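Local coordinates for DynE8 (Micromonospora chersina, PDB 4AMM), which serves as the acyltransferase domain of the iterative enediyne polyketide synthase, probably loading malonyl extender units for growth of the dynemicin polyketide precursor, at residues Ala25-Leu30 against Gly63-Leu68; Val6-Pro11 against Gly18-Val23; Ala191-Ala196 against Gly294-Arg299; Asp154-Ile159 against Ala182-Gly187. All coordinates share one frame; numbering follows the deposited sequence.

Contact 1. Residues Ala25-Leu30 against Gly63-Leu68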
loop_
_atom_site.group_PDB
_atom_site.type_symbol
_atom_site.label_atom_id
_atom_site.label_comp_id
_atom_site.label_asym_id
_atom_site.label_seq_id
_atom_site.Cartn_x
_atom_site.Cartn_y
_atom_site.Cartn_z
ATOM N N ALA A 25 24.241 -23.804 4.982
ATOM C CA ALA A 25 24.604 -25.201 5.192
ATOM C C ALA A 25 23.493 -25.990 5.882
ATOM O O ALA A 25 23.118 -27.062 5.409
ATOM C CB ALA A 25 25.885 -25.259 5.990
ATOM N N ALA A 26 22.941 -25.425 6.959
ATOM C CA ALA A 26 21.908 -26.054 7.784
ATOM C C ALA A 26 20.595 -26.229 7.083
ATOM O O ALA A 26 19.769 -27.026 7.570
ATOM C CB ALA A 26 21.658 -25.273 9.024
ATOM N N ALA A 27 20.379 -25.440 6.017
ATOM C CA ALA A 27 19.072 -25.312 5.390
ATOM C C ALA A 27 18.928 -26.274 4.252
ATOM O O ALA A 27 17.804 -26.639 3.903
ATOM C CB ALA A 27 18.859 -23.853 4.885
ATOM N N THR A 28 20.052 -26.677 3.655
ATOM C CA THR A 28 20.010 -27.549 2.503
ATOM C C THR A 28 19.328 -28.840 2.994
ATOM O O THR A 28 19.687 -29.406 4.033
ATOM C CB THR A 28 21.413 -27.779 1.893
ATOM O OG1 THR A 28 22.250 -28.383 2.881
ATOM C CG2 THR A 28 22.071 -26.436 1.417
ATOM N N ALA A 29 18.256 -29.214 2.311
ATOM C CA ALA A 29 17.541 -30.483 2.575
ATOM C C ALA A 29 16.482 -30.503 3.708
ATOM O O ALA A 29 15.685 -31.464 3.795
ATOM C CB ALA A 29 18.568 -31.675 2.759
ATOM N N LEU A 30 16.440 -29.488 4.578
ATOM C CA LEU A 30 15.428 -29.517 5.629
ATOM C C LEU A 30 14.032 -29.763 5.069
ATOM O O LEU A 30 13.678 -29.213 4.032
ATOM C CB LEU A 30 15.396 -28.181 6.405
ATOM C CG LEU A 30 16.180 -28.121 7.711
ATOM C CD1 LEU A 30 17.427 -29.000 7.755
ATOM C CD2 LEU A 30 16.446 -26.686 8.153
ATOM N N GLY A 63 14.234 -22.321 -1.418
ATOM C CA GLY A 63 14.012 -20.872 -1.553
ATOM C C GLY A 63 14.876 -20.137 -0.517
ATOM O O GLY A 63 15.383 -19.052 -0.817
ATOM N N LEU A 64 14.955 -20.732 0.666
ATOM C CA LEU A 64 15.891 -20.132 1.658
ATOM C C LEU A 64 17.338 -20.176 1.158
ATOM O O LEU A 64 18.044 -19.175 1.229
ATOM C CB LEU A 64 15.713 -20.761 3.026
ATOM C CG LEU A 64 16.711 -20.233 4.086
ATOM C CD1 LEU A 64 16.528 -18.678 4.277
ATOM C CD2 LEU A 64 16.435 -20.952 5.416
ATOM N N VAL A 65 17.790 -21.317 0.628
ATOM C CA VAL A 65 19.190 -21.423 0.101
ATOM C C VAL A 65 19.396 -20.390 -0.973
ATOM O O VAL A 65 20.446 -19.693 -0.965
ATOM C CB VAL A 65 19.458 -22.851 -0.445
ATOM C CG1 VAL A 65 20.793 -22.919 -1.180
ATOM C CG2 VAL A 65 19.423 -23.734 0.634
ATOM N N ALA A 66 18.414 -20.233 -1.885
ATOM C CA ALA A 66 18.509 -19.238 -2.949
ATOM C C ALA A 66 18.634 -17.815 -2.375
ATOM O O ALA A 66 19.498 -17.033 -2.830
ATOM C CB ALA A 66 17.287 -19.284 -3.903
ATOM N N ALA A 67 17.759 -17.468 -1.417
ATOM C CA ALA A 67 17.912 -16.158 -0.764
ATOM C C ALA A 67 19.254 -15.897 -0.036
ATOM O O ALA A 67 19.781 -14.801 -0.149
ATOM C CB ALA A 67 16.739 -15.924 0.227
ATOM N N LEU A 68 19.730 -16.926 0.666
ATOM C CA LEU A 68 21.038 -16.826 1.263
ATOM C C LEU A 68 22.162 -16.599 0.223
ATOM O O LEU A 68 23.056 -15.804 0.470
ATOM C CB LEU A 68 21.308 -18.023 2.193
ATOM C CG LEU A 68 20.347 -18.078 3.413
ATOM C CD1 LEU A 68 20.373 -19.426 4.048
ATOM C CD2 LEU A 68 20.702 -17.031 4.483
#
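Thr28, whose methyl CG2 lies against Val65, turns its hydroxyl back on its own helix: OG1 donates to Ala25 O over 3.0 Å. The bond meets that carbonyl at 143°, with the donor tilted 27° from the carbonyl plane. It lies at the C-terminal end of helix 13-27, which packs against helix 61-76 in a small alpha-beta layer, helices on a four-stranded antiparallel sheet, consistent with the linker that joins ketosynthase and acyltransferase domains in polyketide synthases. Thr28 is the first residue to leave the helical conformation, and a type II turn from Ala27 to Leu30 follows, closed by Leu30 N on Ala27 O at 3.2 Å.

Three methyl contacts make up the interface, and no hydrogen bond crosses it. Ala27 is the inner piece: its CB points at the other helix and meets Leu64 CD2 at 3.8 Å, with Val65 CG2 somewhat looser at 4.3 Å from the same CB. Leu64 places CG anti to its backbone N (chi1 177°), which carries the isobutyl group across to Ala27; Leu35 of helix 32-45 also touches this leucine. Further along helix 61-76, Leu68 packs on Leu20 and Val23 and so continues the seam back toward the middle of helix 13-27.

Toward solvent the contact thins to one pair. The threonine and valine side chains cross obliquely. With Thr28 OG1 set between the backbone N and the carbonyl carbon, CG2 becomes the branch that faces the neighbouring helix, ending 3.9 Å from Val65 CG2.

Contact 2. Residues Val6-Pro11 against Gly18-Val23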
loop_
_atom_site.group_PDB
_atom_site.type_symbol
_atom_site.label_atom_id
_atom_site.label_comp_id
_atom_site.label_asym_id
_atom_site.label_seq_id
_atom_site.Cartn_x
_atom_site.Cartn_y
_atom_site.Cartn_z
ATOM N N VAL A 6 12.199 -16.018 7.610
ATOM C CA VAL A 6 13.480 -16.394 8.150
ATOM C C VAL A 6 14.296 -15.147 8.360
ATOM O O VAL A 6 14.561 -14.374 7.427
ATOM C CB VAL A 6 14.269 -17.296 7.172
ATOM C CG1 VAL A 6 15.548 -17.654 7.793
ATOM C CG2 VAL A 6 13.407 -18.518 6.904
ATOM N N VAL A 7 14.570 -14.840 9.664
ATOM C CA VAL A 7 15.364 -13.679 9.983
ATOM C C VAL A 7 16.647 -14.064 10.671
ATOM O O VAL A 7 16.671 -15.081 11.383
ATOM C CB VAL A 7 14.590 -12.665 10.879
ATOM C CG1 VAL A 7 13.240 -12.261 10.285
ATOM C CG2 VAL A 7 14.381 -13.192 12.363
ATOM N N CYS A 8 17.649 -13.207 10.532
ATOM C CA CYS A 8 18.775 -13.299 11.472
ATOM C C CYS A 8 19.611 -12.059 11.412
ATOM O O CYS A 8 19.352 -11.159 10.646
ATOM C CB CYS A 8 19.578 -14.539 11.296
ATOM S SG CYS A 8 20.372 -14.494 9.754
ATOM N N GLY A 9 20.645 -12.026 12.278
ATOM C CA GLY A 9 21.467 -10.861 12.277
ATOM C C GLY A 9 22.758 -11.092 13.035
ATOM O O GLY A 9 22.982 -12.152 13.572
ATOM N N ALA A 10 23.557 -10.068 13.015
ATOM C CA ALA A 10 24.893 -10.187 13.580
ATOM C C ALA A 10 25.439 -8.794 13.845
ATOM O O ALA A 10 24.878 -7.760 13.446
ATOM C CB ALA A 10 25.770 -11.027 12.637
ATOM N N PRO A 11 26.634 -8.742 14.503
ATOM C CA PRO A 11 27.087 -7.396 14.835
ATOM C C PRO A 11 27.630 -6.577 13.689
ATOM O O PRO A 11 27.673 -5.351 13.788
ATOM C CB PRO A 11 28.241 -7.655 15.880
ATOM C CG PRO A 11 27.916 -8.899 16.452
ATOM C CD PRO A 11 27.239 -9.756 15.362
ATOM N N GLY A 18 29.443 -14.894 7.963
ATOM C CA GLY A 18 29.662 -16.178 8.634
ATOM C C GLY A 18 28.399 -16.891 9.063
ATOM O O GLY A 18 28.186 -18.089 8.760
ATOM N N LEU A 19 27.456 -16.140 9.685
ATOM C CA LEU A 19 26.209 -16.718 10.066
ATOM C C LEU A 19 25.372 -17.221 8.875
ATOM O O LEU A 19 24.825 -18.330 8.897
ATOM C CB LEU A 19 25.438 -15.667 10.867
ATOM C CG LEU A 19 24.030 -16.111 11.233
ATOM C CD1 LEU A 19 24.004 -17.373 12.047
ATOM C CD2 LEU A 19 23.331 -14.951 12.003
ATOM N N LEU A 20 25.265 -16.348 7.866
ATOM C CA LEU A 20 24.506 -16.741 6.700
ATOM C C LEU A 20 25.073 -18.010 6.000
ATOM O O LEU A 20 24.341 -18.823 5.488
ATOM C CB LEU A 20 24.367 -15.607 5.702
ATOM C CG LEU A 20 23.573 -14.391 6.228
ATOM C CD1 LEU A 20 23.417 -13.379 5.102
ATOM C CD2 LEU A 20 22.211 -14.739 6.800
ATOM N N THR A 21 26.385 -18.104 5.984
ATOM C CA THR A 21 27.038 -19.302 5.420
ATOM C C THR A 21 26.613 -20.542 6.211
ATOM O O THR A 21 26.289 -21.596 5.661
ATOM C CB THR A 21 28.573 -19.098 5.466
ATOM O OG1 THR A 21 28.897 -18.018 4.612
ATOM C CG2 THR A 21 29.310 -20.356 5.005
ATOM N N ARG A 22 26.566 -20.434 7.531
ATOM C CA ARG A 22 26.177 -21.575 8.335
ATOM C C ARG A 22 24.695 -21.883 8.236
ATOM O O ARG A 22 24.275 -23.037 8.186
ATOM C CB ARG A 22 26.594 -21.331 9.778
ATOM C CG ARG A 22 28.133 -21.428 9.882
ATOM C CD ARG A 22 28.565 -21.262 11.304
ATOM N NE ARG A 22 30.015 -21.239 11.422
ATOM C CZ ARG A 22 30.762 -22.326 11.614
ATOM N NH1 ARG A 22 30.203 -23.527 11.697
ATOM N NH2 ARG A 22 32.071 -22.221 11.716
ATOM N N VAL A 23 23.852 -20.848 8.193
ATOM C CA VAL A 23 22.447 -21.135 7.985
ATOM C C VAL A 23 22.212 -21.794 6.617
ATOM O O VAL A 23 21.356 -22.669 6.525
ATOM C CB VAL A 23 21.633 -19.808 8.066
ATOM C CG1 VAL A 23 20.182 -20.095 7.779
ATOM C CG2 VAL A 23 21.800 -19.191 9.460
#
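Leu19 and Cys8 form the tight half of this contact, where one methyl group, Leu19 CD2, settles over the strand. It lies 3.2 Å from Gly9 O, close for a methyl against a carbonyl oxygen, and 3.7 Å from Cys8 SG. Leu19 reaches this point because its CG stands anti to the backbone N (chi1 175°), which extends the side chain toward the strand. The thiol is flanked by a second leucine: Cys8 SG lies 3.5 Å from Leu20 CD2, so the sulfur is held against two methyls from successive residues of the helix. At chi1 66° SG sits between its backbone N and carbonyl carbon, where both of these methyls meet it. No hydrogen bond joins the two segments.

The pieces are strand 4-10 and helix 13-27, a beta-alpha unit in which the helix runs back over an outermost strand of the antiparallel sheet. The axes of the two segments run at 144° to each other and come within 8.9 Å. Cys8 is tied by its backbone to Phe54 of the adjoining strand 52-58, and Leu20 also touches Phe54 and, on helix 61-76, Leu72.

Packing slackens away from this centre. Toward the end of the strand, Ala10 CB points at the helix yet stays 4.7 Å from Leu19 CD2, meeting Ala15 and Leu16 instead. On the helix, Val23 also faces the strand but its CG2 remains 4.9 Å from Cys8 SG, whereas Thr21 and Arg22 lie on the exposed surface of the helix, the threonine OG1 bonded to Thr17 O.

Contact 3. Residues Ala191-Ala196 against Gly294-Arg299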
loop_
_atom_site.group_PDB
_atom_site.type_symbol
_atom_site.label_atom_id
_atom_site.label_comp_id
_atom_site.label_asym_id
_atom_site.label_seq_id
_atom_site.Cartn_x
_atom_site.Cartn_y
_atom_site.Cartn_z
ATOM N N ALA A 191 -10.171 3.093 16.310
ATOM C CA ALA A 191 -10.557 2.094 15.323
ATOM C C ALA A 191 -12.066 1.966 15.174
ATOM O O ALA A 191 -12.547 1.779 14.054
ATOM C CB ALA A 191 -9.925 0.703 15.652
ATOM N N ASP A 192 -12.846 1.977 16.265
ATOM C CA ASP A 192 -14.298 1.754 16.095
ATOM C C ASP A 192 -14.931 2.919 15.348
ATOM O O ASP A 192 -15.769 2.676 14.473
ATOM C CB ASP A 192 -14.988 1.627 17.457
ATOM C CG ASP A 192 -14.679 0.317 18.169
ATOM O OD1 ASP A 192 -14.233 -0.716 17.572
ATOM O OD2 ASP A 192 -14.906 0.331 19.413
ATOM N N ASP A 193 -14.526 4.150 15.670
ATOM C CA ASP A 193 -15.062 5.348 14.982
ATOM C C ASP A 193 -14.631 5.329 13.512
ATOM O O ASP A 193 -15.422 5.716 12.637
ATOM C CB ASP A 193 -14.663 6.630 15.684
ATOM C CG ASP A 193 -15.345 6.786 17.038
ATOM O OD1 ASP A 193 -16.346 6.097 17.328
ATOM O OD2 ASP A 193 -14.860 7.715 17.716
ATOM N N THR A 194 -13.408 4.887 13.228
ATOM C CA THR A 194 -12.919 4.845 11.844
ATOM C C THR A 194 -13.714 3.865 11.013
ATOM O O THR A 194 -14.064 4.192 9.874
ATOM C CB THR A 194 -11.448 4.509 11.880
ATOM O OG1 THR A 194 -10.742 5.525 12.608
ATOM C CG2 THR A 194 -10.854 4.505 10.458
ATOM N N LEU A 195 -13.981 2.677 11.528
ATOM C CA LEU A 195 -14.807 1.722 10.804
ATOM C C LEU A 195 -16.211 2.250 10.654
ATOM O O LEU A 195 -16.763 2.087 9.538
ATOM C CB LEU A 195 -14.750 0.370 11.551
ATOM C CG LEU A 195 -15.567 -0.685 10.893
ATOM C CD1 LEU A 195 -15.036 -1.083 9.499
ATOM C CD2 LEU A 195 -15.690 -1.953 11.763
ATOM N N ALA A 196 -16.813 2.873 11.672
ATOM C CA ALA A 196 -18.115 3.410 11.553
ATOM C C ALA A 196 -18.149 4.512 10.466
ATOM O O ALA A 196 -19.096 4.562 9.656
ATOM C CB ALA A 196 -18.600 3.911 12.937
ATOM N N GLY A 294 -18.904 14.969 11.307
ATOM C CA GLY A 294 -18.909 16.091 12.230
ATOM C C GLY A 294 -19.323 15.676 13.618
ATOM O O GLY A 294 -19.156 16.461 14.529
ATOM N N ARG A 295 -19.868 14.476 13.744
ATOM C CA ARG A 295 -20.321 13.881 15.005
ATOM C C ARG A 295 -19.212 13.155 15.766
ATOM O O ARG A 295 -19.463 12.626 16.878
ATOM C CB ARG A 295 -21.444 12.879 14.731
ATOM C CG ARG A 295 -22.761 13.462 14.199
ATOM C CD ARG A 295 -23.647 12.356 13.633
ATOM N NE ARG A 295 -24.873 12.901 13.033
ATOM C CZ ARG A 295 -25.513 12.334 12.011
ATOM N NH1 ARG A 295 -25.043 11.211 11.447
ATOM N NH2 ARG A 295 -26.620 12.889 11.539
ATOM N N LEU A 296 -17.985 13.154 15.247
ATOM C CA LEU A 296 -16.954 12.278 15.854
ATOM C C LEU A 296 -15.953 13.073 16.644
ATOM O O LEU A 296 -15.618 14.209 16.315
ATOM C CB LEU A 296 -16.159 11.480 14.748
ATOM C CG LEU A 296 -17.129 10.639 13.949
ATOM C CD1 LEU A 296 -16.387 10.107 12.735
ATOM C CD2 LEU A 296 -17.738 9.566 14.727
ATOM N N PRO A 297 -15.366 12.420 17.654
ATOM C CA PRO A 297 -14.418 13.097 18.561
ATOM C C PRO A 297 -12.975 13.124 17.992
ATOM O O PRO A 297 -12.032 12.556 18.578
ATOM C CB PRO A 297 -14.513 12.223 19.822
ATOM C CG PRO A 297 -14.654 10.805 19.251
ATOM C CD PRO A 297 -15.597 11.016 18.017
ATOM N N TRP A 298 -12.799 13.842 16.907
ATOM C CA TRP A 298 -11.461 13.972 16.275
ATOM C C TRP A 298 -10.369 14.503 17.148
ATOM O O TRP A 298 -10.629 15.468 17.937
ATOM C CB TRP A 298 -11.538 14.932 15.052
ATOM C CG TRP A 298 -12.420 14.377 13.950
ATOM C CD1 TRP A 298 -13.740 14.679 13.706
ATOM C CD2 TRP A 298 -12.029 13.445 12.946
ATOM N NE1 TRP A 298 -14.213 13.961 12.643
ATOM C CE2 TRP A 298 -13.183 13.189 12.161
ATOM C CE3 TRP A 298 -10.841 12.749 12.692
ATOM C CZ2 TRP A 298 -13.160 12.310 11.075
ATOM C CZ3 TRP A 298 -10.826 11.844 11.619
ATOM C CH2 TRP A 298 -11.966 11.647 10.813
ATOM N N ARG A 299 -9.175 13.917 17.073
ATOM C CA ARG A 299 -7.977 14.479 17.727
ATOM C C ARG A 299 -6.938 14.858 16.693
ATOM O O ARG A 299 -6.947 14.336 15.572
ATOM C CB ARG A 299 -7.394 13.442 18.712
ATOM C CG ARG A 299 -8.433 12.827 19.678
ATOM C CD ARG A 299 -7.841 12.152 20.912
ATOM N NE ARG A 299 -8.912 11.550 21.724
ATOM C CZ ARG A 299 -8.735 10.824 22.838
ATOM N NH1 ARG A 299 -7.508 10.608 23.323
ATOM N NH2 ARG A 299 -9.790 10.326 23.483
#
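Asp193 reaches from the first turn of helix 191-206 to a loop, where its CB and CG lie near one leucine methyl and OD2 goes on to a proline. CB points at the loop and stands 4.4 Å from Leu296 CD2. CG, set beside the backbone N and anti to the carbonyl carbon (chi1 -69°), is 4.3 Å from the same Leu296 CD2. The carboxylate then divides: OD2 lies 3.4 Å from Pro297 CD and 3.5 Å from Pro297 CG, meeting these ring carbons with no hydrogen bond.

The loop follows helix 283-294 within the acyltransferase domain, and Pro297 is the centre of an inverse gamma turn in which Trp298 N bonds to Leu296 O at 2.9 Å. The proline at the turn lies beside the aspartate, while Trp298 packs on Leu197 and on helix 319-328.

Asp193 sits near the start of its helix, where the helix dipole would probably favour its negative charge; its backbone N is bonded to Asp190 OD1. Beside this surface contact, Leu296 packs on Leu189 and Leu197.

Contact 4. Residues Asp154-Ile159 against Ala182-Gly187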
loop_
_atom_site.group_PDB
_atom_site.type_symbol
_atom_site.label_atom_id
_atom_site.label_comp_id
_atom_site.label_asym_id
_atom_site.label_seq_id
_atom_site.Cartn_x
_atom_site.Cartn_y
_atom_site.Cartn_z
ATOM N N ASP A 154 -9.738 -4.496 7.346
ATOM C CA ASP A 154 -8.448 -5.195 7.104
ATOM C C ASP A 154 -7.310 -4.249 7.420
ATOM O O ASP A 154 -6.282 -4.668 7.972
ATOM C CB ASP A 154 -8.321 -5.770 5.689
ATOM C CG ASP A 154 -9.203 -6.991 5.472
ATOM O OD1 ASP A 154 -9.465 -7.766 6.428
ATOM O OD2 ASP A 154 -9.600 -7.190 4.296
ATOM N N SER A 155 -7.376 -2.980 7.022
ATOM C CA SER A 155 -6.304 -1.994 7.384
ATOM C C SER A 155 -6.154 -1.893 8.882
ATOM O O SER A 155 -5.002 -1.736 9.400
ATOM C CB SER A 155 -6.535 -0.653 6.712
ATOM O OG SER A 155 -6.455 -0.885 5.293
ATOM N N LEU A 156 -7.261 -1.855 9.603
ATOM C CA LEU A 156 -7.160 -1.703 11.082
ATOM C C LEU A 156 -6.537 -2.973 11.656
ATOM O O LEU A 156 -5.789 -2.882 12.636
ATOM C CB LEU A 156 -8.583 -1.515 11.672
ATOM C CG LEU A 156 -9.141 -0.169 11.314
ATOM C CD1 LEU A 156 -10.662 -0.144 11.679
ATOM C CD2 LEU A 156 -8.448 1.039 12.024
ATOM N N ALA A 157 -6.785 -4.141 11.086
ATOM C CA ALA A 157 -6.092 -5.390 11.507
ATOM C C ALA A 157 -4.630 -5.259 11.194
ATOM O O ALA A 157 -3.772 -5.643 12.044
ATOM C CB ALA A 157 -6.676 -6.579 10.801
ATOM N N GLY A 158 -4.237 -4.699 10.051
ATOM C CA GLY A 158 -2.793 -4.441 9.836
ATOM C C GLY A 158 -2.220 -3.462 10.827
ATOM O O GLY A 158 -1.055 -3.690 11.188
ATOM N N ILE A 159 -2.934 -2.419 11.233
ATOM C CA ILE A 159 -2.382 -1.542 12.252
ATOM C C ILE A 159 -2.219 -2.344 13.560
ATOM O O ILE A 159 -1.194 -2.139 14.245
ATOM C CB ILE A 159 -3.325 -0.380 12.438
ATOM C CG1 ILE A 159 -3.275 0.534 11.185
ATOM C CG2 ILE A 159 -2.978 0.414 13.718
ATOM C CD1 ILE A 159 -4.438 1.529 11.092
ATOM N N ALA A 182 -4.998 5.907 7.631
ATOM C CA ALA A 182 -3.779 6.627 7.977
ATOM C C ALA A 182 -4.054 7.529 9.192
ATOM O O ALA A 182 -3.174 7.601 10.108
ATOM C CB ALA A 182 -3.217 7.413 6.789
ATOM N N LEU A 183 -5.165 8.241 9.192
ATOM C CA LEU A 183 -5.492 9.121 10.338
ATOM C C LEU A 183 -5.689 8.282 11.561
ATOM O O LEU A 183 -5.292 8.732 12.661
ATOM C CB LEU A 183 -6.784 9.879 9.986
ATOM C CG LEU A 183 -6.520 11.007 9.001
ATOM C CD1 LEU A 183 -7.792 11.621 8.459
ATOM C CD2 LEU A 183 -5.680 12.193 9.608
ATOM N N SER A 184 -6.270 7.093 11.494
ATOM C CA SER A 184 -6.479 6.234 12.673
ATOM C C SER A 184 -5.114 5.800 13.198
ATOM O O SER A 184 -4.812 5.894 14.411
ATOM C CB SER A 184 -7.383 5.033 12.388
ATOM O OG SER A 184 -7.704 4.384 13.620
ATOM N N TRP A 185 -4.239 5.369 12.304
ATOM C CA TRP A 185 -2.873 5.017 12.715
ATOM C C TRP A 185 -2.176 6.165 13.406
ATOM O O TRP A 185 -1.412 5.929 14.400
ATOM C CB TRP A 185 -2.067 4.580 11.441
ATOM C CG TRP A 185 -0.539 4.456 11.670
ATOM C CD1 TRP A 185 0.123 3.382 12.217
ATOM C CD2 TRP A 185 0.419 5.489 11.426
ATOM N NE1 TRP A 185 1.471 3.720 12.385
ATOM C CE2 TRP A 185 1.686 4.948 11.834
ATOM C CE3 TRP A 185 0.368 6.763 10.827
ATOM C CZ2 TRP A 185 2.852 5.663 11.741
ATOM C CZ3 TRP A 185 1.585 7.457 10.681
ATOM C CH2 TRP A 185 2.795 6.890 11.144
ATOM N N ALA A 186 -2.408 7.389 12.945
ATOM C CA ALA A 186 -1.773 8.615 13.455
ATOM C C ALA A 186 -2.475 9.059 14.758
ATOM O O ALA A 186 -2.020 10.082 15.347
ATOM C CB ALA A 186 -1.739 9.728 12.406
ATOM N N GLY A 187 -3.473 8.345 15.220
ATOM C CA GLY A 187 -4.156 8.739 16.515
ATOM C C GLY A 187 -5.234 9.782 16.394
ATOM O O GLY A 187 -5.744 10.262 17.438
#
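The indole of Trp185 keeps its ring clear of Ile159 and meets it through CB instead. At the edge of the ring, in its plane, lies a carbonyl from the same helix, Ala182 O, 3.7 Å from Trp185 CE3. Leu101 of the strand 99-103 and Arg303 also touch this tryptophan. CG stands anti to the backbone N (chi1 168°), which directs the indole so that CB, not the ring, is what Ile159 CD1 touches.

The isoleucine side chain approaches at about a right angle. Its CD1 is the touching atom, 3.9 Å from Trp185 CB and 4.0 Å from Trp185 N, so the methyl rests on the start of the side chain and on the backbone beneath it. Phe103 borders the same isoleucine.

One turn before Ile159, Leu156 meets Ser184, the residue just before Trp185. Leu156 CD2 lies 3.8 Å from Ser184 OG and 4.1 Å from Ser184 CB, a methyl laid alongside a hydroxyl whose hydrogen bond goes to Leu189 O. That bond ties the serine to the loop leading into helix 191-206, where Ala191 and Leu195 also pack on Leu156.

Helix 178-185 ends just beyond, in a Schellman motif at Gly187, whose phi of 84° lets the chain turn away; its N bonds to Ser184 O at 2.9 Å. The helix begins at the last glycine of a GxSxG sequence (Gly174, Ser176, Gly178), consistent with a nucleophile elbow, and its packing on helix 144-165 beside the central parallel sheet is consistent with the alpha/beta hydrolase-like core of these acyltransferases.

In the fold
From the N terminus, contact 2 comes first, closing the short link between strand 4-10 and helix 13-27. Contact 1 follows, joining the end of that helix to helix 61-76 across 32 intervening residues. The two share helix 13-27 and touch, tying two helices to the edge of the four-stranded antiparallel sheet. Contact 4 then brings helix 178-185 back on helix 144-165 beside the parallel sheet, and contact 3 closes the much longer loop from helix 191-206 to residues 294-299. These two meet at Ser184 and Thr194. All four run in series without nesting or crossing; the centres of contacts 1 and 3 lie about 48 Å apart.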